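Local atomic coordinates of MlnE (Bacillus amyloliquefaciens subsp. plantarum, PDB entry 5D2E), a protein that probably reduces beta-keto groups with NADPH, as the N-terminal B-type ketoreductase of a much longer polyketide synthase on the macrolactin assembly line. Residues A161-K166 / A367-K372; Q157-F162 / S193-V198; E326-P331 / I344-Q349; V275-G280 / V389-A394. All blocks are in the same frame, centred on the assembly; numbering follows the deposited sequence.

Contact 1 of 4, residues A161-K166 / A367-K372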
# COMPACT_ATOMS: atom_id res chain seq x y z
N ALA A 161 21.58 1.79 5.77
CA ALA A 161 22.78 1.70 6.61
C ALA A 161 23.36 0.32 6.53
O ALA A 161 24.61 0.18 6.43
CB ALA A 161 22.46 2.04 8.06
N PHE A 162 22.51 -0.73 6.62
CA PHE A 162 23.06 -2.09 6.57
C PHE A 162 23.79 -2.34 5.26
O PHE A 162 24.83 -3.02 5.27
CB PHE A 162 22.01 -3.16 6.71
CG PHE A 162 21.52 -3.38 8.12
CD1 PHE A 162 21.89 -2.54 9.16
CD2 PHE A 162 20.60 -4.41 8.37
CE1 PHE A 162 21.44 -2.79 10.44
CE2 PHE A 162 20.13 -4.63 9.64
CZ PHE A 162 20.57 -3.81 10.66
N MET A 163 23.24 -1.84 4.15
CA MET A 163 23.89 -2.13 2.87
C MET A 163 25.14 -1.30 2.74
O MET A 163 26.18 -1.81 2.27
CB MET A 163 22.93 -1.97 1.70
CG MET A 163 21.89 -3.10 1.74
SD MET A 163 20.75 -3.09 0.32
CE MET A 163 19.91 -1.60 0.75
N ALA A 164 25.07 -0.04 3.17
CA ALA A 164 26.20 0.82 3.00
C ALA A 164 27.39 0.35 3.82
O ALA A 164 28.53 0.53 3.40
CB ALA A 164 25.89 2.26 3.37
N ASN A 165 27.15 -0.18 5.01
CA ASN A 165 28.22 -0.64 5.90
C ASN A 165 28.49 -2.13 5.78
O ASN A 165 29.25 -2.69 6.56
CB ASN A 165 27.85 -0.27 7.35
CG ASN A 165 27.75 1.22 7.54
OD1 ASN A 165 28.69 1.91 7.27
ND2 ASN A 165 26.60 1.73 7.85
N LYS A 166 27.80 -2.81 4.87
CA LYS A 166 27.95 -4.23 4.62
C LYS A 166 27.91 -5.10 5.89
O LYS A 166 28.74 -6.01 6.08
CB LYS A 166 29.26 -4.46 3.84
CG LYS A 166 29.23 -3.78 2.46
CD LYS A 166 30.12 -4.54 1.50
CE LYS A 166 30.63 -3.62 0.41
NZ LYS A 166 31.05 -4.44 -0.76
N ALA A 367 13.88 4.61 -7.72
CA ALA A 367 15.30 4.50 -7.34
C ALA A 367 15.37 3.33 -6.33
O ALA A 367 14.44 3.16 -5.49
CB ALA A 367 15.80 5.78 -6.68
N PHE A 368 16.45 2.58 -6.39
CA PHE A 368 16.70 1.53 -5.45
C PHE A 368 16.85 2.18 -4.08
O PHE A 368 17.28 3.33 -3.93
CB PHE A 368 18.01 0.74 -5.81
CG PHE A 368 17.82 -0.38 -6.81
CD1 PHE A 368 17.02 -0.22 -7.93
CD2 PHE A 368 18.50 -1.60 -6.64
CE1 PHE A 368 16.88 -1.22 -8.86
CE2 PHE A 368 18.39 -2.62 -7.58
CZ PHE A 368 17.56 -2.42 -8.69
N ILE A 369 16.55 1.40 -3.05
CA ILE A 369 16.69 1.83 -1.67
C ILE A 369 18.08 2.42 -1.39
O ILE A 369 18.19 3.40 -0.69
CB ILE A 369 16.42 0.63 -0.72
CG1 ILE A 369 14.94 0.47 -0.50
CG2 ILE A 369 17.04 0.82 0.68
CD1 ILE A 369 14.39 1.63 0.33
N ILE A 370 19.12 1.81 -1.95
CA ILE A 370 20.52 2.29 -1.74
C ILE A 370 20.71 3.72 -2.23
O ILE A 370 21.58 4.37 -1.72
CB ILE A 370 21.63 1.37 -2.37
CG1 ILE A 370 21.37 1.05 -3.86
CG2 ILE A 370 21.72 0.07 -1.63
CD1 ILE A 370 22.40 0.16 -4.55
N LYS A 371 19.91 4.18 -3.20
CA LYS A 371 20.00 5.52 -3.77
C LYS A 371 18.87 6.45 -3.39
O LYS A 371 18.90 7.63 -3.71
CB LYS A 371 20.03 5.41 -5.28
CG LYS A 371 21.12 4.47 -5.79
CD LYS A 371 22.31 5.16 -6.42
CE LYS A 371 22.00 5.49 -7.88
NZ LYS A 371 23.22 5.62 -8.73
N LYS A 372 17.84 5.94 -2.71
CA LYS A 372 16.77 6.80 -2.27
C LYS A 372 17.24 7.73 -1.21
O LYS A 372 18.11 7.45 -0.46
CB LYS A 372 15.61 5.99 -1.64
CG LYS A 372 14.59 5.47 -2.61
CD LYS A 372 13.57 6.50 -3.00
CE LYS A 372 12.70 5.99 -4.14
NZ LYS A 372 11.77 7.07 -4.47
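Met163 reaches from the last turn of helix 141-164 to the loop 367-372, and its terminal methyl makes the closest approaches. Met163 CE sits 3.4 Å from Ile370 CG2, closer than two carbons usually come, and 3.8 Å from Ile369 CG2. The Met163 chain runs out extended through chi2 and then bends at chi3 (-68°), and this bend places the methyl beside both isoleucine branches. Its sulphur also lies near the Ile370 branch, with SD 3.8 Å from CG2. Both isoleucines are met at about a right angle. The tight spot lies at exposed Ile370, on the solvent side of the contact, where CG1 between the backbone N and carbonyl carbon (chi1 51°) leaves CG2 to meet the methionine. Buried Ile369 meets the methyl at an ordinary separation, and the far end of its side chain leads away from Met163 and packs on Phe194. No hydrogen bond links the two segments. Past helix 141-164 the chain leaves helical geometry at Lys166, whose positive phi and two bonds back into the last turn make a Schellman motif. The loop is tied to the helix by Gln160 NE2, which hydrogen-bonds the carbonyl oxygens of Ile369 and Lys372, and to helix 186-201 by Glu201, bonded to Ile369 N. The contact joins the 367-372 loop of the KR domain to helix 141-164, whose other flank rests on helix 108-120.

Contact 2 of 4, residues Q157-F162 / S193-V198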
# COMPACT_ATOMS: atom_id res chain seq x y z
N GLN A 157 16.02 3.65 6.88
CA GLN A 157 17.32 3.96 7.48
C GLN A 157 18.13 2.66 7.74
O GLN A 157 19.36 2.58 7.48
CB GLN A 157 17.24 4.81 8.73
CG GLN A 157 16.57 6.18 8.62
CD GLN A 157 17.23 7.16 7.66
OE1 GLN A 157 16.71 8.26 7.33
NE2 GLN A 157 18.43 6.81 7.26
N MET A 158 17.44 1.64 8.26
CA MET A 158 18.09 0.42 8.65
C MET A 158 18.64 -0.29 7.43
O MET A 158 19.80 -0.66 7.40
CB MET A 158 17.12 -0.48 9.40
CG MET A 158 17.75 -1.82 9.79
SD MET A 158 16.51 -3.07 10.25
CE MET A 158 16.02 -3.57 8.58
N PHE A 159 17.84 -0.44 6.37
CA PHE A 159 18.33 -1.17 5.20
C PHE A 159 19.41 -0.37 4.47
O PHE A 159 20.40 -0.93 4.06
CB PHE A 159 17.22 -1.46 4.22
CG PHE A 159 16.32 -2.55 4.65
CD1 PHE A 159 16.81 -3.83 4.82
CD2 PHE A 159 14.96 -2.33 4.79
CE1 PHE A 159 15.99 -4.87 5.19
CE2 PHE A 159 14.13 -3.37 5.16
CZ PHE A 159 14.64 -4.63 5.36
N GLN A 160 19.27 0.93 4.37
CA GLN A 160 20.27 1.68 3.71
C GLN A 160 21.62 1.60 4.46
O GLN A 160 22.66 1.42 3.84
CB GLN A 160 19.82 3.09 3.51
CG GLN A 160 20.58 3.77 2.41
CD GLN A 160 20.07 5.19 2.13
OE1 GLN A 160 20.29 6.09 2.94
NE2 GLN A 160 19.48 5.40 0.94
N ALA A 161 21.58 1.79 5.77
CA ALA A 161 22.78 1.70 6.61
C ALA A 161 23.36 0.32 6.53
O ALA A 161 24.61 0.18 6.43
CB ALA A 161 22.46 2.04 8.06
N PHE A 162 22.51 -0.73 6.62
CA PHE A 162 23.06 -2.09 6.57
C PHE A 162 23.79 -2.34 5.26
O PHE A 162 24.83 -3.02 5.27
CB PHE A 162 22.01 -3.16 6.71
CG PHE A 162 21.52 -3.38 8.12
CD1 PHE A 162 21.89 -2.54 9.16
CD2 PHE A 162 20.60 -4.41 8.37
CE1 PHE A 162 21.44 -2.79 10.44
CE2 PHE A 162 20.13 -4.63 9.64
CZ PHE A 162 20.57 -3.81 10.66
N SER A 193 4.56 -4.38 1.40
CA SER A 193 4.82 -3.98 -0.01
C SER A 193 6.23 -3.41 -0.13
O SER A 193 6.93 -3.75 -1.03
CB SER A 193 3.84 -2.90 -0.40
OG SER A 193 2.52 -3.33 -0.30
N PHE A 194 6.69 -2.64 0.87
CA PHE A 194 8.07 -2.14 0.93
C PHE A 194 9.05 -3.32 1.05
O PHE A 194 10.04 -3.39 0.31
CB PHE A 194 8.18 -1.17 2.13
CG PHE A 194 9.51 -0.59 2.35
CD1 PHE A 194 9.88 0.57 1.65
CD2 PHE A 194 10.38 -1.14 3.26
CE1 PHE A 194 11.13 1.11 1.82
CE2 PHE A 194 11.63 -0.61 3.45
CZ PHE A 194 12.00 0.52 2.72
N LEU A 195 8.81 -4.22 1.99
CA LEU A 195 9.75 -5.32 2.22
C LEU A 195 9.90 -6.25 1.03
O LEU A 195 11.00 -6.78 0.74
CB LEU A 195 9.31 -6.16 3.45
CG LEU A 195 9.29 -5.41 4.79
CD1 LEU A 195 8.61 -6.21 5.87
CD2 LEU A 195 10.72 -5.08 5.20
N LYS A 196 8.81 -6.51 0.35
CA LYS A 196 8.85 -7.36 -0.85
C LYS A 196 9.77 -6.71 -1.86
O LYS A 196 10.49 -7.38 -2.56
CB LYS A 196 7.49 -7.47 -1.51
CG LYS A 196 6.56 -8.45 -0.85
CD LYS A 196 5.26 -8.42 -1.66
CE LYS A 196 4.50 -9.69 -1.48
NZ LYS A 196 3.09 -9.31 -1.70
N THR A 197 9.74 -5.39 -1.93
CA THR A 197 10.64 -4.74 -2.93
C THR A 197 12.09 -4.66 -2.46
O THR A 197 12.99 -4.86 -3.25
CB THR A 197 10.03 -3.55 -3.74
OG1 THR A 197 11.02 -2.55 -4.26
CG2 THR A 197 8.79 -3.02 -3.21
N VAL A 198 12.32 -4.48 -1.15
CA VAL A 198 13.71 -4.62 -0.62
C VAL A 198 14.28 -5.98 -1.03
O VAL A 198 15.44 -6.10 -1.49
CB VAL A 198 13.74 -4.46 0.91
CG1 VAL A 198 15.05 -4.94 1.52
CG2 VAL A 198 13.41 -3.03 1.28
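The Phe159 ring lies between two methyl groups, one over the centre of each face. On one face is CE of Met158, its neighbour in the same helix; on the opposite face Val198 CG1 makes a CH-pi contact, 3.8 Å from the ring centroid and only 9° off the normal. At the ring edge, near its plane, Leu195 CD2 stands 3.8 Å from Phe159 CE2. Phe194 comes in obliquely, its CE2 4.0 Å from Phe159 CD2, and it is this CD2 that lies near the plane of the Phe194 ring, at its edge. Val198 holds CG1 anti to its backbone N (chi1 166°), and its CG2 lies over the same face, displaced toward Phe159 CD2, at 3.9 Å. All four residues that touch are buried, and the interaction is entirely apolar. The helix segments run nearly parallel, 12° apart, but with axes 12.5 Å from each other, so the Phe159 side chain spans much of the gap. Beneath them Phe159, Leu195 and Val198 all touch Cys207 of strand 205-214. Two parallel helices packed on parallel strands are characteristic of a Rossmann-like alpha/beta fold, here probably the structural half that accompanies the cofactor-binding half in polyketide synthase ketoreductases.

Contact 3 of 4, residues E326-P331 / I344-Q349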
# COMPACT_ATOMS: atom_id res chain seq x y z
N GLU A 326 -20.37 19.82 -16.76
CA GLU A 326 -19.83 21.06 -16.30
C GLU A 326 -18.48 20.67 -15.61
O GLU A 326 -18.44 19.68 -14.89
CB GLU A 326 -20.83 21.62 -15.34
CG GLU A 326 -20.48 22.96 -14.77
CD GLU A 326 -21.67 23.52 -13.96
OE1 GLU A 326 -22.82 23.07 -14.13
OE2 GLU A 326 -21.43 24.43 -13.16
N ALA A 327 -17.40 21.40 -15.82
CA ALA A 327 -16.09 20.92 -15.36
C ALA A 327 -15.23 22.06 -14.91
O ALA A 327 -15.11 23.07 -15.62
CB ALA A 327 -15.40 20.17 -16.51
N LEU A 328 -14.62 21.94 -13.74
CA LEU A 328 -13.70 22.91 -13.25
C LEU A 328 -12.34 22.23 -13.05
O LEU A 328 -12.26 20.99 -12.87
CB LEU A 328 -14.15 23.44 -11.92
CG LEU A 328 -15.53 24.10 -11.97
CD1 LEU A 328 -15.80 24.61 -10.58
CD2 LEU A 328 -15.49 25.23 -12.98
N TYR A 329 -11.28 23.03 -13.17
CA TYR A 329 -9.94 22.63 -12.74
C TYR A 329 -9.61 23.47 -11.54
O TYR A 329 -9.47 24.66 -11.63
CB TYR A 329 -8.88 22.80 -13.80
CG TYR A 329 -7.50 22.40 -13.32
CD1 TYR A 329 -7.17 21.05 -13.13
CD2 TYR A 329 -6.54 23.37 -13.00
CE1 TYR A 329 -5.90 20.68 -12.63
CE2 TYR A 329 -5.27 22.99 -12.50
CZ TYR A 329 -4.95 21.64 -12.34
OH TYR A 329 -3.72 21.22 -11.84
N VAL A 330 -9.35 22.82 -10.42
CA VAL A 330 -9.09 23.53 -9.21
C VAL A 330 -7.77 23.03 -8.66
O VAL A 330 -7.68 21.87 -8.20
CB VAL A 330 -10.26 23.24 -8.22
CG1 VAL A 330 -9.99 23.86 -6.87
CG2 VAL A 330 -11.60 23.72 -8.80
N PRO A 331 -6.71 23.88 -8.73
CA PRO A 331 -5.38 23.55 -8.21
C PRO A 331 -5.41 23.31 -6.69
O PRO A 331 -6.01 24.08 -5.96
CB PRO A 331 -4.53 24.77 -8.53
CG PRO A 331 -5.29 25.56 -9.49
CD PRO A 331 -6.73 25.23 -9.35
N ILE A 344 -12.85 20.54 -0.54
CA ILE A 344 -14.17 19.94 -0.33
C ILE A 344 -15.20 21.05 0.02
O ILE A 344 -16.29 21.08 -0.56
CB ILE A 344 -14.15 18.84 0.75
CG1 ILE A 344 -13.16 17.69 0.40
CG2 ILE A 344 -15.55 18.34 1.03
CD1 ILE A 344 -13.21 17.11 -0.97
N LYS A 345 -14.81 21.97 0.87
CA LYS A 345 -15.67 23.14 1.18
C LYS A 345 -16.09 23.94 -0.05
O LYS A 345 -17.26 24.32 -0.18
CB LYS A 345 -14.97 24.04 2.17
CG LYS A 345 -15.12 23.48 3.56
CD LYS A 345 -14.19 24.12 4.56
CE LYS A 345 -14.56 23.53 5.91
NZ LYS A 345 -13.49 23.72 6.91
N TYR A 346 -15.17 24.13 -0.97
CA TYR A 346 -15.44 24.88 -2.18
C TYR A 346 -16.37 24.13 -3.08
O TYR A 346 -17.25 24.74 -3.73
CB TYR A 346 -14.16 25.24 -2.87
CG TYR A 346 -14.32 25.81 -4.26
CD1 TYR A 346 -14.59 27.15 -4.45
CD2 TYR A 346 -14.23 24.98 -5.39
CE1 TYR A 346 -14.74 27.67 -5.73
CE2 TYR A 346 -14.39 25.50 -6.68
CZ TYR A 346 -14.64 26.85 -6.83
OH TYR A 346 -14.81 27.39 -8.08
N ILE A 347 -16.21 22.80 -3.13
CA ILE A 347 -17.08 21.99 -3.95
C ILE A 347 -18.50 22.05 -3.34
O ILE A 347 -19.50 22.16 -4.08
CB ILE A 347 -16.60 20.54 -4.03
CG1 ILE A 347 -15.35 20.44 -4.85
CG2 ILE A 347 -17.67 19.66 -4.62
CD1 ILE A 347 -14.75 19.05 -4.84
N LYS A 348 -18.58 21.98 -2.01
CA LYS A 348 -19.91 22.01 -1.34
C LYS A 348 -20.63 23.33 -1.59
O LYS A 348 -21.79 23.34 -2.00
CB LYS A 348 -19.82 21.77 0.18
CG LYS A 348 -21.15 21.24 0.74
CD LYS A 348 -21.29 21.19 2.27
CE LYS A 348 -20.04 20.73 3.01
NZ LYS A 348 -19.20 21.86 3.54
N GLN A 349 -19.93 24.43 -1.33
CA GLN A 349 -20.42 25.78 -1.60
C GLN A 349 -20.74 26.01 -3.06
O GLN A 349 -21.73 26.63 -3.38
CB GLN A 349 -19.40 26.81 -1.12
CG GLN A 349 -19.54 28.21 -1.72
CD GLN A 349 -19.36 29.31 -0.70
OE1 GLN A 349 -18.44 30.13 -0.80
NE2 GLN A 349 -20.25 29.35 0.30
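Tyr346 extends its ring from helix 337-351 toward the strand side, where Val330 and Leu328 receive it. Its CG is anti to the backbone N (chi1 170°), which carries the ring out from the helix, and chi2 of 84° turns the ring plane roughly perpendicular to the CA-CB-CG plane. Along one side of the ring the CE2 atom comes 3.9 Å from Val330 CG2. That methyl approaches at a slant to the ring. Val330 has CG1 anti to its own N (chi1 175°), leaving CG2 beside the N as the branch offered to the tyrosine. In Leu328 CG lies anti to the carbonyl carbon, and an extended chi2 carries CD1 out to the far end of the ring. There CD1 stands near the ring plane, at its edge, 3.9 Å from Tyr346 OH and 4.2 Å from CE2. In the NADP-binding Rossmann fold of the KR domain, strand 326-329 is the edge strand next to 300-304, and the chain passes from it through helix 337-351 to strand 356-359, a crossover that brings the helix back over the sheet. Leu328 and Val330, alternate residues, therefore face the helix together, while Tyr329 between them points to the other side and packs on Leu317 of helix 311-321. Phe351 and Leu343 from the same helix 337-351 flank the tyrosine's targets, touching Leu328 and Val330 respectively. Tyr346 itself is exposed, and a tetraethylene glycol molecule, probably from the crystallisation liquor, lies against the Val330 side chain.

Contact 4 of 4, residues V275-G280 / V389-A394. With NAP (NADP nicotinamide-adenine-dinucleotide phosphate), chain B.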
# COMPACT_ATOMS: atom_id res chain seq x y z
N VAL A 275 -22.03 15.23 -8.57
CA VAL A 275 -20.82 16.01 -8.46
C VAL A 275 -19.68 15.08 -8.08
O VAL A 275 -19.79 14.37 -7.06
CB VAL A 275 -20.97 17.06 -7.38
CG1 VAL A 275 -19.80 17.98 -7.36
CG2 VAL A 275 -22.27 17.85 -7.56
N TYR A 276 -18.64 15.03 -8.95
CA TYR A 276 -17.48 14.11 -8.82
C TYR A 276 -16.13 14.80 -8.81
O TYR A 276 -15.88 15.73 -9.56
CB TYR A 276 -17.55 13.02 -9.89
CG TYR A 276 -18.95 12.36 -9.84
CD1 TYR A 276 -19.24 11.37 -8.93
CD2 TYR A 276 -19.98 12.79 -10.69
CE1 TYR A 276 -20.49 10.81 -8.88
CE2 TYR A 276 -21.23 12.23 -10.65
CZ TYR A 276 -21.50 11.26 -9.73
OH TYR A 276 -22.77 10.72 -9.67
N LEU A 277 -15.27 14.39 -7.89
CA LEU A 277 -13.90 14.92 -7.77
C LEU A 277 -12.95 13.88 -8.27
O LEU A 277 -13.00 12.75 -7.84
CB LEU A 277 -13.58 15.21 -6.33
CG LEU A 277 -12.13 15.55 -5.91
CD1 LEU A 277 -11.68 16.80 -6.67
CD2 LEU A 277 -12.08 15.79 -4.42
N ILE A 278 -12.05 14.28 -9.17
CA ILE A 278 -10.99 13.42 -9.60
C ILE A 278 -9.71 14.11 -9.27
O ILE A 278 -9.35 15.15 -9.87
CB ILE A 278 -11.06 13.17 -11.08
CG1 ILE A 278 -12.46 12.68 -11.44
CG2 ILE A 278 -10.06 12.13 -11.52
CD1 ILE A 278 -12.65 12.32 -12.91
N THR A 279 -8.99 13.52 -8.33
CA THR A 279 -7.67 14.02 -8.00
C THR A 279 -6.68 13.48 -9.03
O THR A 279 -6.88 12.38 -9.61
CB THR A 279 -7.19 13.59 -6.58
OG1 THR A 279 -6.95 12.20 -6.55
CG2 THR A 279 -8.16 14.06 -5.51
N GLY A 280 -5.66 14.27 -9.34
CA GLY A 280 -4.84 13.97 -10.53
C GLY A 280 -5.69 13.95 -11.80
O GLY A 280 -5.36 13.24 -12.77
N VAL A 389 -5.93 10.13 3.17
CA VAL A 389 -6.53 10.30 4.50
C VAL A 389 -7.22 11.63 4.58
O VAL A 389 -8.32 11.73 5.13
CB VAL A 389 -5.49 10.08 5.64
CG1 VAL A 389 -6.06 10.37 7.02
CG2 VAL A 389 -4.98 8.60 5.59
N TRP A 390 -6.60 12.66 4.00
CA TRP A 390 -7.20 13.98 4.04
C TRP A 390 -8.47 14.08 3.25
O TRP A 390 -9.44 14.80 3.65
CB TRP A 390 -6.22 15.03 3.59
CG TRP A 390 -4.93 15.13 4.35
CD1 TRP A 390 -3.77 15.58 3.83
CD2 TRP A 390 -4.68 14.85 5.73
NE1 TRP A 390 -2.77 15.55 4.77
CE2 TRP A 390 -3.31 15.16 5.97
CE3 TRP A 390 -5.45 14.41 6.81
CZ2 TRP A 390 -2.68 15.00 7.23
CZ3 TRP A 390 -4.82 14.28 8.09
CH2 TRP A 390 -3.45 14.55 8.27
N LEU A 391 -8.54 13.33 2.14
CA LEU A 391 -9.75 13.32 1.30
C LEU A 391 -10.89 12.63 2.05
O LEU A 391 -12.00 13.10 2.06
CB LEU A 391 -9.49 12.58 0.01
CG LEU A 391 -8.66 13.29 -1.05
CD1 LEU A 391 -8.06 12.35 -2.07
CD2 LEU A 391 -9.60 14.29 -1.75
N ASP A 392 -10.61 11.51 2.68
CA ASP A 392 -11.62 10.85 3.49
C ASP A 392 -12.07 11.78 4.64
O ASP A 392 -13.27 11.86 4.92
CB ASP A 392 -11.08 9.59 4.09
CG ASP A 392 -12.01 9.01 5.18
OD1 ASP A 392 -13.00 8.39 4.78
OD2 ASP A 392 -11.71 9.18 6.37
N LYS A 393 -11.12 12.41 5.29
CA LYS A 393 -11.36 13.24 6.46
C LYS A 393 -12.20 14.46 6.08
O LYS A 393 -13.25 14.67 6.65
CB LYS A 393 -10.07 13.68 7.08
CG LYS A 393 -10.24 14.30 8.47
CD LYS A 393 -8.84 14.57 9.02
CE LYS A 393 -8.83 14.99 10.49
NZ LYS A 393 -7.47 15.18 11.01
N ALA A 394 -11.78 15.20 5.06
CA ALA A 394 -12.56 16.37 4.61
C ALA A 394 -13.94 16.01 4.11
O ALA A 394 -14.83 16.83 4.18
CB ALA A 394 -11.82 17.09 3.51
PA NAP B . -0.02 11.05 -14.11
O1A NAP B . -0.48 11.39 -15.56
O2A NAP B . 1.26 11.60 -13.50
O5B NAP B . -1.23 11.64 -13.22
C5B NAP B . -1.07 11.73 -11.81
C4B NAP B . -1.51 13.13 -11.49
O4B NAP B . -1.38 13.31 -10.06
C3B NAP B . -0.65 14.26 -12.13
O3B NAP B . -1.41 14.98 -13.10
C2B NAP B . -0.30 15.18 -10.95
O2B NAP B . -0.47 16.53 -11.30
C1B NAP B . -1.27 14.70 -9.84
N9A NAP B . -0.76 14.87 -8.49
C8A NAP B . 0.43 14.40 -7.95
N7A NAP B . 0.59 14.81 -6.65
C5A NAP B . -0.54 15.48 -6.32
C6A NAP B . -1.03 16.17 -5.15
N6A NAP B . -0.25 16.14 -4.02
N1A NAP B . -2.26 16.85 -5.24
C2A NAP B . -2.97 16.83 -6.38
N3A NAP B . -2.57 16.20 -7.52
C4A NAP B . -1.40 15.55 -7.55
O3 NAP B . -0.02 9.44 -13.88
PN NAP B . -1.12 8.38 -14.43
O1N NAP B . -0.44 7.39 -15.37
O2N NAP B . -2.36 9.18 -14.72
O5D NAP B . -1.53 7.47 -13.15
C5D NAP B . -2.56 8.04 -12.29
C4D NAP B . -2.77 7.19 -11.03
O4D NAP B . -2.96 5.82 -11.32
C3D NAP B . -1.52 7.28 -10.15
O3D NAP B . -1.92 7.46 -8.80
C2D NAP B . -0.79 5.97 -10.37
O2D NAP B . 0.04 5.59 -9.24
C1D NAP B . -1.93 4.97 -10.73
N1N NAP B . -1.41 3.90 -11.61
C2N NAP B . -1.12 4.14 -12.94
C3N NAP B . -0.61 3.16 -13.82
C7N NAP B . -0.31 3.46 -15.32
O7N NAP B . 0.19 2.60 -16.04
N7N NAP B . -0.60 4.64 -15.90
C4N NAP B . -0.37 1.89 -13.29
C5N NAP B . -0.62 1.66 -11.93
C6N NAP B . -1.16 2.66 -11.11
P2B NAP B . 0.31 17.78 -10.57
O1X NAP B . 1.81 17.57 -10.69
O2X NAP B . -0.23 19.06 -11.28
O3X NAP B . -0.11 17.72 -9.12
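On the first strand of the NADP-binding Rossmann fold, Leu277 and Thr279 pack against Leu391 of helix 386-394. Leu391 divides its two methyls between them. Leu391 CD1 meets Thr279 CG2 at 3.8 Å, the two side chains approaching tip to tip, and Leu391 CD2 meets Leu277 CD2 at 3.9 Å while also lying 4.0 Å from Thr279 CG2. The threonine methyl is thus in touch with both leucine branches. Chi1 of Thr279 (69°) sets OG1 between the backbone N and the carbonyl carbon and leaves CG2 anti to the carbonyl carbon, facing the helix. The hydroxyl is engaged elsewhere, hydrogen-bonded to His359 ND1, at the end of the adjacent strand 356-359, and to Ala361 N just beyond it. Straight after Thr279 the strand ends at Gly280, which has positive phi and brings its CA to within 3.6 Å of O4B in the adenosine ribose of NADP; the absence of a side chain lets the sugar come this close. The loop that follows has a glycine-rich sequence consistent with the Rossmann GxGxxG pattern and supplies the backbone amides of Gly284 and Leu285 to the cofactor. Across the contact itself only methyl groups meet, all from buried residues, so Thr279 divides its work: its carbon branch closes the apolar layer between strand and helix, while its oxygen ties the end of the first strand to the neighbouring strand end, right beside the cofactor.

The four contacts fall into two spatial pairs; contact 1 bridges the two Rossmann-like halves of the molecule, contact 2 lies in the first, contacts 3 and 4 in the KR half. Contacts 1 and 2 share helix 141-164, with centres 8 Å apart; contacts 3 and 4 lie 11 Å apart and meet where Ile344 packs on Ala394 and Leu277. Between the pairs, centres are 31 to 43 Å apart. Along the chain, contact 2 is complete first. Contact 1 starts from the same helix but waits for residues 367-372, so that its span encloses contact 3 and interlocks with contact 4. Contacts 3 and 4 pack helices on the sheet at whose strand ends NADP is bound.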